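Local coordinates for protein endo-beta-N-acetylglucosaminidase F1 (Bacteroides thetaiotaomicron VPI-5482, PDB 6TCV) that probably hydrolyses the chitobiose core of high-mannose N-glycans as an endo-beta-N-acetylglucosaminidase of a human gut bacterium, at residues 436-439 with 444-447. The protein carries 2 engineered substitutions. Numbering follows the deposited sequence.
Sequences FYKK and PYKY
Phe-436 and Tyr-445 face each other as a hydrogen-bonded pair of a two-stranded antiparallel beta-ribbon, the hairpin near the C-terminus whose strands are 435-436 and 445-446. Tyr-445 N donates to Phe-436 O at 2.8 Å, and Phe-436 N returns the bond to Tyr-445 O. Both side chains emerge on the same face of the ribbon. CG of Phe-436 sits between its own N and carbonyl carbon (chi1 79°), which brings the ring back against the partner strand: Tyr-445 CB lies over one ring face, 3.6 Å from Phe-436 CE1, while Lys-446 O meets the ring edge in its plane, 3.4 Å from the same CE1. The Tyr-447 CB also reaches that edge, and the phenylalanine also touches the loops holding Asn-183 and Pro-408. Tyr-437 and Pro-444 lie side by side, their side chains pointing the same way, with Pro-444 CA over one face of the tyrosine ring and Pro-444 CG 3.7 Å from Tyr-437 OH. Beyond the paired residues, Lys-438, CG anti to its carbonyl carbon (chi1 -61°) and extended from there on, crosses the Tyr-445 ring at about a right angle. Its methylenes cover the CE2 side, CE stands over the ring centre, and NZ makes a cation-pi contact 4.8 Å from the centroid. The tyrosine hydroxyl is hydrogen-bonded to Asp-441 in the connecting loop, and a water ties the two side-chain ends together, donating to Tyr-445 OH at 2.8 Å and accepting from Lys-438 NZ at 3.3 Å.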
ATOM      1  N   PHE A 436      -8.604 -14.681 -18.640  1.00 14.76           N
ATOM      2  CA  PHE A 436      -7.342 -13.955 -18.608  1.00 13.99           C
ATOM      3  C   PHE A 436      -7.477 -12.755 -19.538  1.00 14.95           C
ATOM      4  O   PHE A 436      -8.427 -12.651 -20.321  1.00 14.87           O
ATOM      5  CB  PHE A 436      -6.146 -14.861 -19.007  1.00 13.83           C
ATOM      6  CG  PHE A 436      -6.010 -15.082 -20.493  1.00 15.81           C
ATOM      7  CD1 PHE A 436      -6.797 -16.040 -21.136  1.00 16.21           C
ATOM      8  CD2 PHE A 436      -5.126 -14.316 -21.256  1.00 15.83           C
ATOM      9  CE1 PHE A 436      -6.701 -16.221 -22.496  1.00 17.79           C
ATOM     10  CE2 PHE A 436      -5.054 -14.515 -22.612  1.00 16.31           C
ATOM     11  CZ  PHE A 436      -5.860 -15.433 -23.204  1.00 18.51           C
ATOM     12  N   TYR A 437      -6.509 -11.859 -19.444  1.00 13.89           N
ATOM     13  CA  TYR A 437      -6.459 -10.630 -20.230  1.00 13.98           C
ATOM     14  C   TYR A 437      -5.137 -10.570 -20.977  1.00 14.02           C
ATOM     15  O   TYR A 437      -4.085 -10.913 -20.437  1.00 14.57           O
ATOM     16  CB  TYR A 437      -6.597  -9.410 -19.327  1.00 14.55           C
ATOM     17  CG  TYR A 437      -7.978  -9.338 -18.679  1.00 13.55           C
ATOM     18  CD1 TYR A 437      -8.284 -10.054 -17.537  1.00 12.63           C
ATOM     19  CD2 TYR A 437      -8.926  -8.514 -19.198  1.00 13.55           C
ATOM     20  CE1 TYR A 437      -9.529  -9.956 -16.940  1.00 13.20           C
ATOM     21  CE2 TYR A 437     -10.191  -8.409 -18.600  1.00 14.59           C
ATOM     22  CZ  TYR A 437     -10.458  -9.136 -17.469  1.00 13.08           C
ATOM     23  OH  TYR A 437     -11.726  -8.996 -16.903  1.00 15.53           O
ATOM     24  N   LYS A 438      -5.218 -10.078 -22.194  1.00 14.63           N
ATOM     25  CA  LYS A 438      -4.068  -9.797 -23.035  1.00 14.82           C
ATOM     26  C   LYS A 438      -3.531  -8.403 -22.772  1.00 16.26           C
ATOM     27  O   LYS A 438      -4.249  -7.509 -22.336  1.00 15.54           O
ATOM     28  CB  LYS A 438      -4.414  -9.977 -24.532  1.00 16.67           C
ATOM     29  CG  LYS A 438      -4.854 -11.388 -24.907  1.00 17.97           C
ATOM     30  CD  LYS A 438      -5.035 -11.538 -26.413  1.00 19.51           C
ATOM     31  CE  LYS A 438      -5.371 -13.014 -26.723  1.00 27.24           C
ATOM     32  NZ  LYS A 438      -5.360 -13.082 -28.206  1.00 43.11           N
ATOM     33  N   LYS A 439      -2.260  -8.193 -23.075  1.00 16.60           N
ATOM     34  CA  LYS A 439      -1.636  -6.900 -22.810  1.00 16.38           C
ATOM     35  C   LYS A 439      -2.427  -5.774 -23.500  1.00 15.81           C
ATOM     36  O   LYS A 439      -2.743  -5.862 -24.685  1.00 17.05           O
ATOM     37  CB  LYS A 439      -0.170  -6.926 -23.272  1.00 19.29           C
ATOM     38  CG  LYS A 439       0.599  -5.610 -23.022  1.00 19.28           C
ATOM     39  CD  LYS A 439       2.052  -5.688 -23.456  1.00 19.80           C
ATOM     40  CE  LYS A 439       2.723  -4.323 -23.302  1.00 20.39           C
ATOM     41  NZ  LYS A 439       4.038  -4.351 -23.871  1.00 21.32           N
ATOM     42  N   PRO A 444     -12.101  -9.580 -21.555  0.59 17.93           N
ATOM     43  CA  PRO A 444     -11.816 -10.863 -20.892  0.59 18.93           C
ATOM     44  C   PRO A 444     -11.837 -12.009 -21.895  0.59 17.05           C
ATOM     45  O   PRO A 444     -12.821 -12.187 -22.625  0.59 23.70           O
ATOM     46  CB  PRO A 444     -12.983 -11.014 -19.901  0.59 20.93           C
ATOM     47  CG  PRO A 444     -13.695  -9.735 -19.912  0.59 18.32           C
ATOM     48  CD  PRO A 444     -13.372  -8.981 -21.131  0.59 17.28           C
ATOM     49  N   TYR A 445     -10.763 -12.772 -21.942  1.00 16.77           N
ATOM     50  CA  TYR A 445     -10.627 -13.940 -22.808  1.00 18.12           C
ATOM     51  C   TYR A 445     -10.769 -15.231 -22.021  1.00 17.24           C
ATOM     52  O   TYR A 445     -10.478 -15.289 -20.827  1.00 17.02           O
ATOM     53  CB  TYR A 445      -9.300 -13.940 -23.536  1.00 17.57           C
ATOM     54  CG  TYR A 445      -9.191 -12.848 -24.561  1.00 18.59           C
ATOM     55  CD1 TYR A 445      -9.796 -12.972 -25.810  1.00 20.80           C
ATOM     56  CD2 TYR A 445      -8.539 -11.665 -24.287  1.00 18.88           C
ATOM     57  CE1 TYR A 445      -9.691 -11.948 -26.760  1.00 23.71           C
ATOM     58  CE2 TYR A 445      -8.412 -10.676 -25.231  1.00 18.25           C
ATOM     59  CZ  TYR A 445      -9.022 -10.792 -26.429  1.00 19.32           C
ATOM     60  OH  TYR A 445      -8.918  -9.779 -27.373  1.00 22.47           O
ATOM     61  N   LYS A 446     -11.155 -16.296 -22.736  1.00 18.99           N
ATOM     62  CA  LYS A 446     -11.394 -17.577 -22.076  1.00 20.27           C
ATOM     63  C   LYS A 446     -10.065 -18.284 -21.824  1.00 18.20           C
ATOM     64  O   LYS A 446      -9.246 -18.447 -22.729  1.00 18.90           O
ATOM     65  CB  LYS A 446     -12.227 -18.465 -22.996  1.00 21.03           C
ATOM     66  CG  LYS A 446     -12.724 -19.710 -22.298  1.00 23.77           C
ATOM     67  CD  LYS A 446     -13.662 -20.532 -23.238  1.00 28.49           C
ATOM     68  CE  LYS A 446     -13.984 -21.898 -22.680  1.00 35.78           C
ATOM     69  NZ  LYS A 446     -15.440 -22.215 -23.032  1.00 32.67           N
ATOM     70  N   TYR A 447      -9.845 -18.672 -20.553  1.00 17.94           N
ATOM     71  CA  TYR A 447      -8.686 -19.462 -20.147  1.00 16.74           C
ATOM     72  C   TYR A 447      -9.072 -20.919 -20.069  1.00 20.98           C
ATOM     73  O   TYR A 447     -10.054 -21.230 -19.379  1.00 22.56           O
ATOM     74  CB  TYR A 447      -8.146 -18.974 -18.792  1.00 16.86           C
ATOM     75  CG  TYR A 447      -6.918 -19.763 -18.414  1.00 17.17           C
ATOM     76  CD1 TYR A 447      -5.676 -19.349 -18.809  1.00 16.41           C
ATOM     77  CD2 TYR A 447      -7.033 -20.955 -17.707  1.00 18.52           C
ATOM     78  CE1 TYR A 447      -4.541 -20.142 -18.566  1.00 17.30           C
ATOM     79  CE2 TYR A 447      -5.906 -21.726 -17.456  1.00 17.75           C
ATOM     80  CZ  TYR A 447      -4.680 -21.295 -17.871  1.00 17.89           C
ATOM     81  OH  TYR A 447      -3.567 -22.095 -17.625  1.00 20.15           O
TER
HETATM   82  O   HOH W   1      -7.420 -10.879 -29.495  1.00 35.67           O